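Local atomic coordinates of F5/8 type C domain protein (Bacteroides ovatus, PDB entry 4ZRX), a protein that probably hydrolyses alpha-L-fucosyl linkages in glycans, pairing a TIM-barrel glycosidase domain with a C-terminal F5/8 type C module that probably binds carbohydrate. Residues A46-G51 / R82-A87; A87-V92 / L327-D332; V92-K97 / K128-A133; S290-W295 / L336-D341; D313-S318 / S323-N328. All coordinates share one frame; numbering follows the deposited sequence.

Contact 1. Residues A46-G51 / R82-A87; sequences AFLHFG and RTLKEA. With EDO (1,2-ethanediol), chain D.
Leu84 of helix 77-86 reaches the barrel strand 44-48 by its two methyls, CD1 doing most of the touching. That methyl lies between two residues on one side of the strand, 4.0 Å from Ala46 CB and 3.9 Å from Leu48 CD2, while Leu84 CD2 meets Ala46 CB as well. The short side chain of Ala46 suits its place, since it lets the fork of the leucine come close to the strand; the longer Leu48 slides past Leu84 in the opposite direction and touches it through its CD2 methyl. In Leu84 the first torsion (-66°) sets CG beside the backbone N, and the fork thereby points at the strand. Val92, Phe89 and Leu345 of helix 339-356 also touch Leu84.

Residues on the other side of strand 44-48 and just beyond its end face the barrel interior. His49 turns the CE1 edge of its imidazole onto the face of the Phe47 ring, CE1 standing 3.4 Å above the ring centre. Its ND1 is hydrogen-bonded to Asn328 OD1, which fixes the rotation of the imidazole, and Trp295 stacks on it. At the imidazole edge, NE2 shares a nearly straight hydrogen bond of 2.7 Å with O1 of a 1,2-ethanediol, probably from the crystallisation liquor; His98 and Glu230 bind the same molecule. The chemistry thus divides by side: aliphatic methyls join strand to helix, whereas aromatic rings and a polar imidazole line a pocket that can hold a diol, consistent with a sugar-binding site.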
# COMPACT_ATOMS: atom_id res chain seq x y z
N ALA A 46 2.94 -1.27 -11.01
CA ALA A 46 2.51 0.13 -10.96
C ALA A 46 1.11 0.33 -11.50
O ALA A 46 0.78 -0.14 -12.59
CB ALA A 46 3.49 0.97 -11.75
N PHE A 47 0.32 1.07 -10.75
CA PHE A 47 -1.02 1.51 -11.15
C PHE A 47 -0.83 2.90 -11.77
O PHE A 47 -0.05 3.72 -11.24
CB PHE A 47 -1.92 1.64 -9.93
CG PHE A 47 -3.26 0.94 -9.97
CD1 PHE A 47 -4.02 0.82 -11.10
CD2 PHE A 47 -3.82 0.55 -8.75
CE1 PHE A 47 -5.30 0.21 -11.02
CE2 PHE A 47 -5.06 -0.05 -8.66
CZ PHE A 47 -5.81 -0.21 -9.82
N LEU A 48 -1.56 3.17 -12.87
CA LEU A 48 -1.67 4.47 -13.46
C LEU A 48 -3.13 4.91 -13.52
O LEU A 48 -3.88 4.54 -14.45
CB LEU A 48 -1.07 4.44 -14.86
CG LEU A 48 0.41 4.09 -14.98
CD1 LEU A 48 0.78 3.69 -16.42
CD2 LEU A 48 1.27 5.26 -14.52
N HIS A 49 -3.57 5.65 -12.53
CA HIS A 49 -4.86 6.31 -12.58
C HIS A 49 -4.72 7.60 -13.37
O HIS A 49 -4.04 8.53 -12.95
CB HIS A 49 -5.43 6.58 -11.20
CG HIS A 49 -6.01 5.39 -10.53
ND1 HIS A 49 -5.25 4.34 -10.07
CD2 HIS A 49 -7.27 5.12 -10.17
CE1 HIS A 49 -6.04 3.45 -9.51
NE2 HIS A 49 -7.27 3.92 -9.54
N PHE A 50 -5.41 7.62 -14.52
CA PHE A 50 -5.36 8.70 -15.46
C PHE A 50 -6.66 8.71 -16.23
O PHE A 50 -7.21 7.67 -16.59
CB PHE A 50 -4.18 8.51 -16.40
CG PHE A 50 -3.95 9.68 -17.31
CD1 PHE A 50 -3.61 10.93 -16.80
CD2 PHE A 50 -4.04 9.51 -18.68
CE1 PHE A 50 -3.37 12.00 -17.65
CE2 PHE A 50 -3.87 10.59 -19.52
CZ PHE A 50 -3.49 11.83 -19.03
N GLY A 51 -7.24 9.88 -16.42
CA GLY A 51 -8.49 10.00 -17.16
C GLY A 51 -9.08 11.38 -17.06
O GLY A 51 -8.38 12.37 -16.79
N ARG A 82 9.48 4.64 -18.82
CA ARG A 82 10.92 4.71 -18.52
C ARG A 82 11.13 4.92 -16.99
O ARG A 82 11.95 4.27 -16.34
CB ARG A 82 11.60 5.85 -19.28
CG ARG A 82 13.13 5.98 -19.03
CD ARG A 82 13.79 7.14 -19.83
NE ARG A 82 13.20 8.45 -19.55
CZ ARG A 82 12.35 9.12 -20.34
NH1 ARG A 82 11.88 8.63 -21.50
NH2 ARG A 82 11.90 10.30 -19.94
N THR A 83 10.36 5.86 -16.45
CA THR A 83 10.42 6.17 -15.03
C THR A 83 10.14 4.90 -14.21
O THR A 83 10.89 4.56 -13.29
CB THR A 83 9.43 7.23 -14.69
OG1 THR A 83 9.81 8.45 -15.34
CG2 THR A 83 9.36 7.48 -13.18
N LEU A 84 9.07 4.21 -14.58
CA LEU A 84 8.63 3.05 -13.80
C LEU A 84 9.54 1.82 -13.98
O LEU A 84 9.77 1.06 -13.04
CB LEU A 84 7.17 2.73 -14.18
CG LEU A 84 6.24 3.90 -13.73
CD1 LEU A 84 4.85 3.69 -14.30
CD2 LEU A 84 6.17 4.02 -12.20
N LYS A 85 10.11 1.67 -15.19
CA LYS A 85 11.10 0.61 -15.42
C LYS A 85 12.32 0.84 -14.56
O LYS A 85 12.75 -0.08 -13.83
CB LYS A 85 11.48 0.59 -16.88
CG LYS A 85 12.41 -0.51 -17.29
CD LYS A 85 11.66 -1.80 -17.58
CE LYS A 85 12.67 -2.87 -18.14
NZ LYS A 85 11.86 -4.12 -18.30
N GLU A 86 12.82 2.06 -14.59
CA GLU A 86 13.99 2.42 -13.81
C GLU A 86 13.74 2.32 -12.31
O GLU A 86 14.65 1.99 -11.56
CB GLU A 86 14.45 3.84 -14.12
CG GLU A 86 15.13 4.04 -15.52
CD GLU A 86 15.35 5.53 -15.87
OE1 GLU A 86 15.05 6.45 -15.05
OE2 GLU A 86 15.79 5.78 -17.01
N ALA A 87 12.51 2.56 -11.88
CA ALA A 87 12.12 2.43 -10.47
C ALA A 87 11.83 1.02 -10.00
O ALA A 87 11.54 0.82 -8.85
CB ALA A 87 10.90 3.31 -10.19
C1 EDO D . -9.17 1.73 -7.96
O1 EDO D . -9.58 3.03 -8.35
C2 EDO D . -8.75 1.79 -6.50
O2 EDO D . -9.82 2.36 -5.73

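Contact 2. Residues A87-V92 / L327-D332; sequences AGFKMV and LNIPPD
Phe89 leans its ring against Leu327, one side chain in the link between helix 77-86 and strand 91-97, the other on strand 324-328. From CB, which is directed toward the opposite segment, the first torsion (-63°) places CG beside the backbone N and extends the ring across to the leucine. Along one ring edge CE1 comes within 4.1 Å of Leu327 CB. The tip, CZ, meets Leu327 CD2 at 3.9 Å, with that methyl at the ring edge and near its plane. The same CZ has Ile329 CD1 at 4.2 Å, reached obliquely. A flat, wide phenyl suits this position because it spans from one branched chain to the next, Leu327 offering a methyl to its edge and Ile329 another obliquely.

Before the phenylalanine, Gly88 ends helix 77-86 in a Schellman motif; its positive phi of 100° favours glycine and turns the chain toward the barrel.

Strand 44-48 runs between the two strands in the parallel sheet, and its Leu44 and Ala46 also touch Phe89. Leu84 of helix 77-86 and Leu345 of helix 339-356 pack on both Phe89 and Ile329, so the phenyl ring sits in the buried layer between the barrel strands and the helices outside them.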
# COMPACT_ATOMS: atom_id res chain seq x y z
N ALA A 87 12.51 2.56 -11.88
CA ALA A 87 12.12 2.43 -10.47
C ALA A 87 11.83 1.02 -10.00
O ALA A 87 11.54 0.82 -8.85
CB ALA A 87 10.90 3.31 -10.19
N GLY A 88 11.91 0.03 -10.87
CA GLY A 88 11.83 -1.34 -10.51
C GLY A 88 10.52 -2.06 -10.71
O GLY A 88 10.40 -3.22 -10.30
N PHE A 89 9.52 -1.41 -11.30
CA PHE A 89 8.23 -2.02 -11.52
C PHE A 89 8.24 -3.04 -12.64
O PHE A 89 8.99 -2.87 -13.61
CB PHE A 89 7.14 -0.95 -11.76
CG PHE A 89 6.95 -0.06 -10.59
CD1 PHE A 89 6.17 -0.47 -9.53
CD2 PHE A 89 7.65 1.10 -10.47
CE1 PHE A 89 6.04 0.30 -8.43
CE2 PHE A 89 7.54 1.90 -9.33
CZ PHE A 89 6.72 1.50 -8.31
N LYS A 90 7.43 -4.06 -12.48
CA LYS A 90 7.38 -5.17 -13.43
C LYS A 90 6.17 -5.21 -14.32
O LYS A 90 6.08 -6.03 -15.21
CB LYS A 90 7.57 -6.54 -12.72
CG LYS A 90 8.84 -6.65 -11.97
CD LYS A 90 10.10 -6.56 -12.83
CE LYS A 90 11.33 -6.88 -11.99
NZ LYS A 90 12.55 -7.13 -12.78
N MSE A 91 5.20 -4.34 -14.06
CA MSE A 91 4.03 -4.21 -14.91
C MSE A 91 3.50 -2.78 -14.67
O MSE A 91 3.69 -2.19 -13.60
CB MSE A 91 2.97 -5.23 -14.53
CG MSE A 91 1.84 -5.25 -15.44
SE MSE A 91 0.47 -6.50 -14.98
CE MSE A 91 -0.19 -5.44 -13.56
N VAL A 92 2.87 -2.25 -15.69
CA VAL A 92 2.07 -1.04 -15.55
C VAL A 92 0.63 -1.35 -15.84
O VAL A 92 0.28 -2.12 -16.78
CB VAL A 92 2.59 0.08 -16.45
CG1 VAL A 92 4.04 0.41 -16.12
CG2 VAL A 92 2.56 -0.25 -17.88
N LEU A 327 1.46 -0.28 -6.65
CA LEU A 327 1.62 1.13 -6.20
C LEU A 327 1.18 2.06 -7.31
O LEU A 327 1.68 1.99 -8.43
CB LEU A 327 3.04 1.41 -5.84
CG LEU A 327 3.37 2.82 -5.35
CD1 LEU A 327 2.67 3.10 -4.07
CD2 LEU A 327 4.90 3.04 -5.17
N ASN A 328 0.26 2.97 -6.99
CA ASN A 328 -0.26 3.90 -7.98
C ASN A 328 0.53 5.17 -8.04
O ASN A 328 0.77 5.78 -7.00
CB ASN A 328 -1.70 4.26 -7.63
CG ASN A 328 -2.25 5.36 -8.50
OD1 ASN A 328 -2.57 5.16 -9.71
ND2 ASN A 328 -2.40 6.58 -7.91
N ILE A 329 0.83 5.59 -9.26
CA ILE A 329 1.49 6.88 -9.49
C ILE A 329 0.69 7.56 -10.60
O ILE A 329 0.65 7.06 -11.75
CB ILE A 329 2.99 6.71 -9.95
CG1 ILE A 329 3.79 5.95 -8.86
CG2 ILE A 329 3.59 8.08 -10.21
CD1 ILE A 329 3.89 4.54 -9.12
N PRO A 330 0.04 8.67 -10.27
CA PRO A 330 -0.91 9.23 -11.25
C PRO A 330 -0.30 10.27 -12.17
O PRO A 330 0.17 11.28 -11.66
CB PRO A 330 -1.93 9.90 -10.39
CG PRO A 330 -1.18 10.29 -9.14
CD PRO A 330 -0.08 9.31 -8.95
N PRO A 331 -0.37 10.09 -13.48
CA PRO A 331 0.08 11.16 -14.38
C PRO A 331 -0.78 12.41 -14.22
O PRO A 331 -1.97 12.33 -13.92
CB PRO A 331 -0.06 10.55 -15.76
CG PRO A 331 0.04 9.07 -15.53
CD PRO A 331 -0.72 8.86 -14.22
N ASP A 332 -0.17 13.56 -14.42
CA ASP A 332 -0.80 14.84 -14.20
C ASP A 332 -1.50 15.43 -15.46
O ASP A 332 -1.73 14.70 -16.45
CB ASP A 332 0.26 15.78 -13.62
CG ASP A 332 1.30 16.22 -14.59
OD1 ASP A 332 1.23 15.93 -15.80
OD2 ASP A 332 2.22 16.94 -14.10

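Contact 3. Residues V92-K97 / K128-A133; sequences VLLTAK and KELRAA
Leu130 and Leu94 have the same first torsion, CG opposite the backbone N (-179° and 177°), and each thereby extends its fork across the gap between helix 126-137 and strand 91-97. This is the helix-on-strand layer of a TIM barrel: the helix follows strand 91-97 and precedes its parallel neighbour, strand 140-145, in a beta-alpha-beta crossover.

The two methyls of Leu130 divide the work. CD1 takes Val92, whose CG2 lies 4.1 Å away, and CD2 takes Leu94. Both strand residues have their side chains directed at the helix and slide past Leu130 in opposite directions, whereas Leu93 between them points away. Valine fits the strand, where a beta-branched residue is readily accommodated, and leucine suits the helix because its fork can serve two partners at once.

Other residues border the same leucine. Leu130 also touches Leu48 of strand 44-48, Phe141 of strand 140-145 and Val81 of helix 77-86, which makes it a meeting point of three strands and two helices. Against Leu94 the methyl packs tightest: Leu130 CD2 is 3.6 Å from Leu94 CB and 3.8 Å from Leu94 CD2.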
# COMPACT_ATOMS: atom_id res chain seq x y z
N VAL A 92 2.87 -2.25 -15.69
CA VAL A 92 2.07 -1.04 -15.55
C VAL A 92 0.63 -1.35 -15.84
O VAL A 92 0.28 -2.12 -16.78
CB VAL A 92 2.59 0.08 -16.45
CG1 VAL A 92 4.04 0.41 -16.12
CG2 VAL A 92 2.56 -0.25 -17.88
N LEU A 93 -0.26 -0.82 -15.00
CA LEU A 93 -1.66 -1.13 -15.08
C LEU A 93 -2.46 0.14 -15.22
O LEU A 93 -2.54 0.92 -14.29
CB LEU A 93 -2.08 -1.93 -13.83
CG LEU A 93 -3.55 -2.19 -13.54
CD1 LEU A 93 -4.24 -2.87 -14.53
CD2 LEU A 93 -3.68 -3.05 -12.22
N LEU A 94 -3.07 0.34 -16.38
CA LEU A 94 -3.73 1.62 -16.70
C LEU A 94 -5.22 1.57 -16.48
O LEU A 94 -5.89 0.61 -16.91
CB LEU A 94 -3.45 1.98 -18.18
CG LEU A 94 -4.09 3.21 -18.71
CD1 LEU A 94 -3.42 4.43 -18.13
CD2 LEU A 94 -3.94 3.26 -20.19
N THR A 95 -5.80 2.61 -15.90
CA THR A 95 -7.23 2.82 -15.84
C THR A 95 -7.77 3.24 -17.22
O THR A 95 -8.02 4.43 -17.50
CB THR A 95 -7.65 3.86 -14.80
OG1 THR A 95 -6.98 5.11 -15.04
CG2 THR A 95 -7.25 3.38 -13.37
N ALA A 96 -7.99 2.26 -18.08
CA ALA A 96 -8.49 2.51 -19.41
C ALA A 96 -9.91 3.13 -19.35
O ALA A 96 -10.32 3.91 -20.22
CB ALA A 96 -8.50 1.20 -20.20
N LYS A 97 -10.68 2.73 -18.32
CA LYS A 97 -11.98 3.29 -18.06
C LYS A 97 -12.23 3.17 -16.57
O LYS A 97 -12.18 2.09 -16.01
CB LYS A 97 -13.10 2.53 -18.78
CG LYS A 97 -14.47 3.25 -18.67
CD LYS A 97 -15.59 2.37 -19.25
CE LYS A 97 -16.04 1.32 -18.33
NZ LYS A 97 -17.13 0.49 -18.87
N LYS A 128 -2.93 2.99 -26.59
CA LYS A 128 -1.96 2.76 -27.62
C LYS A 128 -0.61 3.36 -27.29
O LYS A 128 0.41 2.70 -27.47
CB LYS A 128 -2.49 3.30 -28.96
CG LYS A 128 -1.53 3.00 -30.15
CD LYS A 128 -2.12 3.46 -31.49
CE LYS A 128 -2.34 4.94 -31.51
NZ LYS A 128 -1.29 5.81 -30.82
N GLU A 129 -0.57 4.62 -26.84
CA GLU A 129 0.69 5.24 -26.52
C GLU A 129 1.40 4.49 -25.38
O GLU A 129 2.63 4.32 -25.43
CB GLU A 129 0.51 6.70 -26.15
CG GLU A 129 -0.07 7.49 -27.30
CD GLU A 129 0.21 8.98 -27.31
OE1 GLU A 129 1.20 9.41 -26.70
OE2 GLU A 129 -0.54 9.72 -28.04
N LEU A 130 0.63 4.05 -24.38
CA LEU A 130 1.21 3.29 -23.28
C LEU A 130 1.76 1.96 -23.81
O LEU A 130 2.88 1.54 -23.44
CB LEU A 130 0.20 3.02 -22.16
CG LEU A 130 0.77 2.23 -20.99
CD1 LEU A 130 1.95 2.91 -20.38
CD2 LEU A 130 -0.35 2.06 -19.96
N ARG A 131 0.99 1.28 -24.65
CA ARG A 131 1.49 0.01 -25.19
C ARG A 131 2.75 0.16 -25.98
O ARG A 131 3.62 -0.71 -25.87
CB ARG A 131 0.45 -0.81 -25.95
CG ARG A 131 0.81 -2.38 -26.14
CD ARG A 131 0.71 -2.99 -24.73
NE ARG A 131 1.02 -4.45 -24.65
CZ ARG A 131 2.24 -4.94 -24.54
NH1 ARG A 131 3.34 -4.21 -24.59
NH2 ARG A 131 2.36 -6.21 -24.28
N ALA A 132 2.87 1.22 -26.78
CA ALA A 132 4.09 1.50 -27.53
C ALA A 132 5.32 1.70 -26.62
O ALA A 132 6.39 1.16 -26.89
CB ALA A 132 3.88 2.69 -28.45
N ALA A 133 5.12 2.41 -25.52
CA ALA A 133 6.15 2.62 -24.52
C ALA A 133 6.48 1.30 -23.80
O ALA A 133 7.67 1.01 -23.62
CB ALA A 133 5.80 3.68 -23.58

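Contact 4. Residues S290-W295 / L336-D341; sequences SIRPGW and LIHEAD
Arg292 and Asp341 form a bidentate salt bridge between the loop after strand 279-290 and the first turn of helix 339-356, at the C-terminal rim of the TIM barrel strands. The arginine grips side-on: NE gives its hydrogen to OD2 at 2.8 Å, and NH2 gives one to OD1 at 2.7 Å. Both oxygens use their syn lone pairs, and the guanidinium and carboxylate planes lie 18° apart, which permits two nearly straight bonds at once. A bend at the second torsion of Arg292 (146°) helps bring its end to the helix, although CB does not aim there. Asp302 is a second anionic partner of NH2, so the buried positive charge is probably well balanced.

Other hydrogen bonds shape each segment. Ser290 OG accepts from Arg292 N in an ST turn and donates to Gly294 O. At the helix start His338 is the N-cap, its ND1 accepting from Ala340 N; an aspartate in the first turn is probably also favoured by the positive end of the helix dipole.

Among van der Waals contacts, NH2 of Arg292 lies obliquely to the His338 ring. Ile291 CG2 rests 3.6 Å from Asp341 OD2, the oxygen that NE also grips.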
# COMPACT_ATOMS: atom_id res chain seq x y z
N SER A 290 -1.85 4.12 -3.16
CA SER A 290 -1.31 5.22 -3.94
C SER A 290 -0.10 5.89 -3.31
O SER A 290 0.07 5.90 -2.11
CB SER A 290 -2.43 6.26 -4.18
OG SER A 290 -2.01 7.33 -5.00
N ILE A 291 0.78 6.37 -4.15
CA ILE A 291 1.92 7.22 -3.71
C ILE A 291 1.50 8.55 -3.12
O ILE A 291 2.32 9.21 -2.42
CB ILE A 291 2.97 7.39 -4.83
CG1 ILE A 291 4.34 7.57 -4.20
CG2 ILE A 291 2.57 8.51 -5.80
CD1 ILE A 291 5.50 7.67 -5.26
N ARG A 292 0.26 8.95 -3.40
CA ARG A 292 -0.34 10.19 -2.90
C ARG A 292 -1.57 9.85 -2.09
O ARG A 292 -2.01 8.71 -2.09
CB ARG A 292 -0.74 11.08 -4.09
CG ARG A 292 0.45 11.73 -4.81
CD ARG A 292 0.27 11.90 -6.31
NE ARG A 292 1.32 12.77 -6.82
CZ ARG A 292 1.25 14.10 -6.85
NH1 ARG A 292 0.14 14.79 -6.56
NH2 ARG A 292 2.30 14.76 -7.29
N PRO A 293 -2.20 10.84 -1.46
CA PRO A 293 -3.43 10.50 -0.72
C PRO A 293 -4.57 10.00 -1.63
O PRO A 293 -5.24 9.03 -1.28
CB PRO A 293 -3.81 11.81 -0.05
CG PRO A 293 -2.52 12.47 0.18
CD PRO A 293 -1.70 12.16 -1.06
N GLY A 294 -4.74 10.64 -2.78
CA GLY A 294 -5.73 10.24 -3.76
C GLY A 294 -5.11 9.34 -4.85
O GLY A 294 -3.90 9.22 -4.94
N TRP A 295 -5.96 8.66 -5.60
CA TRP A 295 -5.56 7.87 -6.74
C TRP A 295 -5.26 8.69 -7.96
O TRP A 295 -4.35 8.37 -8.73
CB TRP A 295 -6.62 6.80 -7.05
CG TRP A 295 -6.86 5.82 -5.93
CD1 TRP A 295 -7.90 5.83 -5.03
CD2 TRP A 295 -6.06 4.70 -5.62
NE1 TRP A 295 -7.77 4.76 -4.16
CE2 TRP A 295 -6.63 4.06 -4.50
CE3 TRP A 295 -4.94 4.15 -6.21
CZ2 TRP A 295 -6.09 2.87 -3.97
CZ3 TRP A 295 -4.38 3.02 -5.66
CH2 TRP A 295 -4.97 2.37 -4.56
N LEU A 336 2.16 13.63 -17.68
CA LEU A 336 3.50 13.25 -17.23
C LEU A 336 3.42 12.81 -15.77
O LEU A 336 2.58 13.27 -15.01
CB LEU A 336 4.41 14.48 -17.28
CG LEU A 336 4.72 15.06 -18.67
CD1 LEU A 336 5.55 16.35 -18.49
CD2 LEU A 336 5.44 14.06 -19.47
N ILE A 337 4.32 11.90 -15.39
CA ILE A 337 4.55 11.66 -13.95
C ILE A 337 5.25 12.88 -13.41
O ILE A 337 6.20 13.37 -14.01
CB ILE A 337 5.36 10.37 -13.71
CG1 ILE A 337 4.53 9.16 -14.18
CG2 ILE A 337 5.64 10.22 -12.21
CD1 ILE A 337 5.30 7.77 -14.05
N HIS A 338 4.75 13.40 -12.32
CA HIS A 338 5.23 14.66 -11.72
C HIS A 338 6.62 14.49 -11.10
O HIS A 338 7.02 13.42 -10.68
CB HIS A 338 4.24 15.10 -10.67
CG HIS A 338 4.48 16.46 -10.11
ND1 HIS A 338 5.26 16.66 -9.01
CD2 HIS A 338 3.98 17.67 -10.45
CE1 HIS A 338 5.29 17.95 -8.72
NE2 HIS A 338 4.52 18.58 -9.57
N GLU A 339 7.38 15.57 -11.10
CA GLU A 339 8.75 15.58 -10.64
C GLU A 339 8.95 15.04 -9.24
O GLU A 339 9.96 14.36 -8.94
CB GLU A 339 9.21 17.03 -10.63
CG GLU A 339 9.43 17.66 -12.07
CD GLU A 339 8.14 18.21 -12.78
OE1 GLU A 339 7.01 18.18 -12.22
OE2 GLU A 339 8.28 18.73 -13.93
N ALA A 340 8.03 15.42 -8.35
CA ALA A 340 8.09 14.98 -6.96
C ALA A 340 8.01 13.44 -6.88
O ALA A 340 8.79 12.83 -6.17
CB ALA A 340 6.97 15.61 -6.08
N ASP A 341 7.05 12.87 -7.60
CA ASP A 341 6.85 11.38 -7.67
C ASP A 341 8.11 10.73 -8.25
O ASP A 341 8.56 9.71 -7.74
CB ASP A 341 5.64 11.03 -8.49
CG ASP A 341 4.34 11.85 -8.09
OD1 ASP A 341 4.38 13.11 -7.83
OD2 ASP A 341 3.26 11.23 -8.03

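Contact 5. Residues D313-S318 / S323-N328; sequences DIYFQS and SVLLLN
Ser318 and Ser323 close the short turn between helix 308-316 and strand 324-328 with one backbone hydrogen bond, Ser323 N to Ser318 O at 2.9 Å, the donor lying above the carbonyl plane. Ser318 OG donates to Ile314 O at 2.7 Å, tying the residue back to the last turn of the helix; its first torsion (53°) turns OG between backbone N and carbonyl carbon, within range of that oxygen. Ser323 OG is hydrogen-bonded to Ser285 OG of strand 279-290. Small serines suit the turn, for one hydroxyl reaches a helix carbonyl and the other an adjacent strand.

The apolar contacts centre on Leu325. Its CD1 meets Ile314 CG2 at 3.7 Å, with the two side chains crossing at about a right angle. CD2 lies at the edge of the Tyr315 ring, 4.4 Å from CD1 of the tyrosine. Lower down, Leu325 CB abuts Ser318 OG at 3.5 Å.

Leu44 and Val289, from the two strands flanking 324-328, also touch the leucine. Such a helix packed over the strand it leads into is the second half of a beta-alpha-beta crossover, here strand 279-290, helix 308-316 and strand 324-328, the repeating topology of a TIM barrel.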
# COMPACT_ATOMS: atom_id res chain seq x y z
N ASP A 313 8.09 1.00 4.48
CA ASP A 313 7.22 0.25 5.40
C ASP A 313 6.14 -0.46 4.64
O ASP A 313 5.82 -1.63 4.94
CB ASP A 313 6.65 1.09 6.52
CG ASP A 313 7.72 1.58 7.52
OD1 ASP A 313 8.81 0.97 7.70
OD2 ASP A 313 7.42 2.62 8.14
N ILE A 314 5.54 0.23 3.67
CA ILE A 314 4.56 -0.46 2.80
C ILE A 314 5.17 -1.66 2.12
O ILE A 314 4.55 -2.72 2.10
CB ILE A 314 3.93 0.54 1.77
CG1 ILE A 314 2.96 1.47 2.51
CG2 ILE A 314 3.17 -0.18 0.67
CD1 ILE A 314 2.57 2.70 1.75
N TYR A 315 6.34 -1.55 1.52
CA TYR A 315 7.02 -2.65 0.88
C TYR A 315 7.18 -3.84 1.81
O TYR A 315 6.80 -4.98 1.49
CB TYR A 315 8.35 -2.13 0.30
CG TYR A 315 9.10 -3.16 -0.46
CD1 TYR A 315 8.80 -3.47 -1.79
CD2 TYR A 315 10.09 -3.89 0.17
CE1 TYR A 315 9.48 -4.45 -2.50
CE2 TYR A 315 10.82 -4.85 -0.56
CZ TYR A 315 10.48 -5.14 -1.87
OH TYR A 315 11.17 -6.10 -2.59
N PHE A 316 7.68 -3.58 2.99
CA PHE A 316 7.84 -4.66 3.98
C PHE A 316 6.55 -5.27 4.46
O PHE A 316 6.55 -6.42 4.83
CB PHE A 316 8.75 -4.21 5.13
CG PHE A 316 10.20 -4.06 4.70
CD1 PHE A 316 10.94 -5.19 4.41
CD2 PHE A 316 10.81 -2.84 4.64
CE1 PHE A 316 12.23 -5.10 3.98
CE2 PHE A 316 12.11 -2.73 4.23
CZ PHE A 316 12.83 -3.84 3.92
N GLN A 317 5.45 -4.52 4.42
CA GLN A 317 4.17 -5.01 4.80
C GLN A 317 3.29 -5.47 3.63
O GLN A 317 2.09 -5.69 3.80
CB GLN A 317 3.42 -3.93 5.58
CG GLN A 317 4.09 -3.53 6.94
CD GLN A 317 3.40 -2.24 7.44
OE1 GLN A 317 3.61 -1.16 6.89
NE2 GLN A 317 2.52 -2.37 8.29
N SER A 318 3.90 -5.58 2.46
CA SER A 318 3.25 -6.09 1.28
C SER A 318 4.08 -7.20 0.69
O SER A 318 3.78 -8.38 0.92
CB SER A 318 2.93 -4.98 0.27
OG SER A 318 4.06 -4.20 -0.05
N SER A 323 2.30 -10.64 -0.24
CA SER A 323 1.40 -9.97 -1.19
C SER A 323 2.25 -9.41 -2.33
O SER A 323 3.42 -9.11 -2.19
CB SER A 323 0.59 -8.83 -0.58
OG SER A 323 -0.47 -9.34 0.26
N VAL A 324 1.59 -9.18 -3.44
CA VAL A 324 2.15 -8.29 -4.49
C VAL A 324 1.82 -6.85 -4.12
O VAL A 324 0.70 -6.57 -3.64
CB VAL A 324 1.52 -8.66 -5.88
CG1 VAL A 324 1.76 -7.58 -6.93
CG2 VAL A 324 2.11 -9.99 -6.40
N LEU A 325 2.75 -5.92 -4.36
CA LEU A 325 2.49 -4.52 -4.14
C LEU A 325 2.19 -3.82 -5.49
O LEU A 325 3.07 -3.78 -6.36
CB LEU A 325 3.65 -3.84 -3.46
CG LEU A 325 3.60 -2.36 -3.30
CD1 LEU A 325 2.36 -1.93 -2.52
CD2 LEU A 325 4.86 -1.81 -2.67
N LEU A 326 0.99 -3.25 -5.56
CA LEU A 326 0.55 -2.50 -6.73
C LEU A 326 0.45 -1.04 -6.30
O LEU A 326 -0.51 -0.65 -5.57
CB LEU A 326 -0.80 -3.01 -7.20
CG LEU A 326 -1.58 -2.21 -8.23
CD1 LEU A 326 -0.71 -2.07 -9.49
CD2 LEU A 326 -2.89 -2.98 -8.50
N LEU A 327 1.46 -0.28 -6.65
CA LEU A 327 1.62 1.13 -6.20
C LEU A 327 1.18 2.06 -7.31
O LEU A 327 1.68 1.99 -8.43
CB LEU A 327 3.04 1.41 -5.84
CG LEU A 327 3.37 2.82 -5.35
CD1 LEU A 327 2.67 3.10 -4.07
CD2 LEU A 327 4.90 3.04 -5.17
N ASN A 328 0.26 2.97 -6.99
CA ASN A 328 -0.26 3.90 -7.98
C ASN A 328 0.53 5.17 -8.04
O ASN A 328 0.77 5.78 -7.00
CB ASN A 328 -1.70 4.26 -7.63
CG ASN A 328 -2.25 5.36 -8.50
OD1 ASN A 328 -2.57 5.16 -9.71
ND2 ASN A 328 -2.40 6.58 -7.91

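How the contacts relate
All five contacts belong to the probable alpha-L-fucosidase barrel. Contacts 1, 2, 3 and 5 share its curled sheet, in which strand 44-48 lies between 91-97 and 324-328, so the strand latest in the chain joins an early one and closes the ring. Contact 1 closes before the others open; contact 3 is nested within the loop closed by contact 2, and contact 5 within that closed by contact 4. Contacts 1 and 2 have centres about 3 Å apart. Contacts 3 and 5 are the most distant, about 22 Å between centres, yet Leu93 and Leu326 still touch. Asn328 bridges contacts 1, 2, 4 and 5 beside the probable active-site pocket.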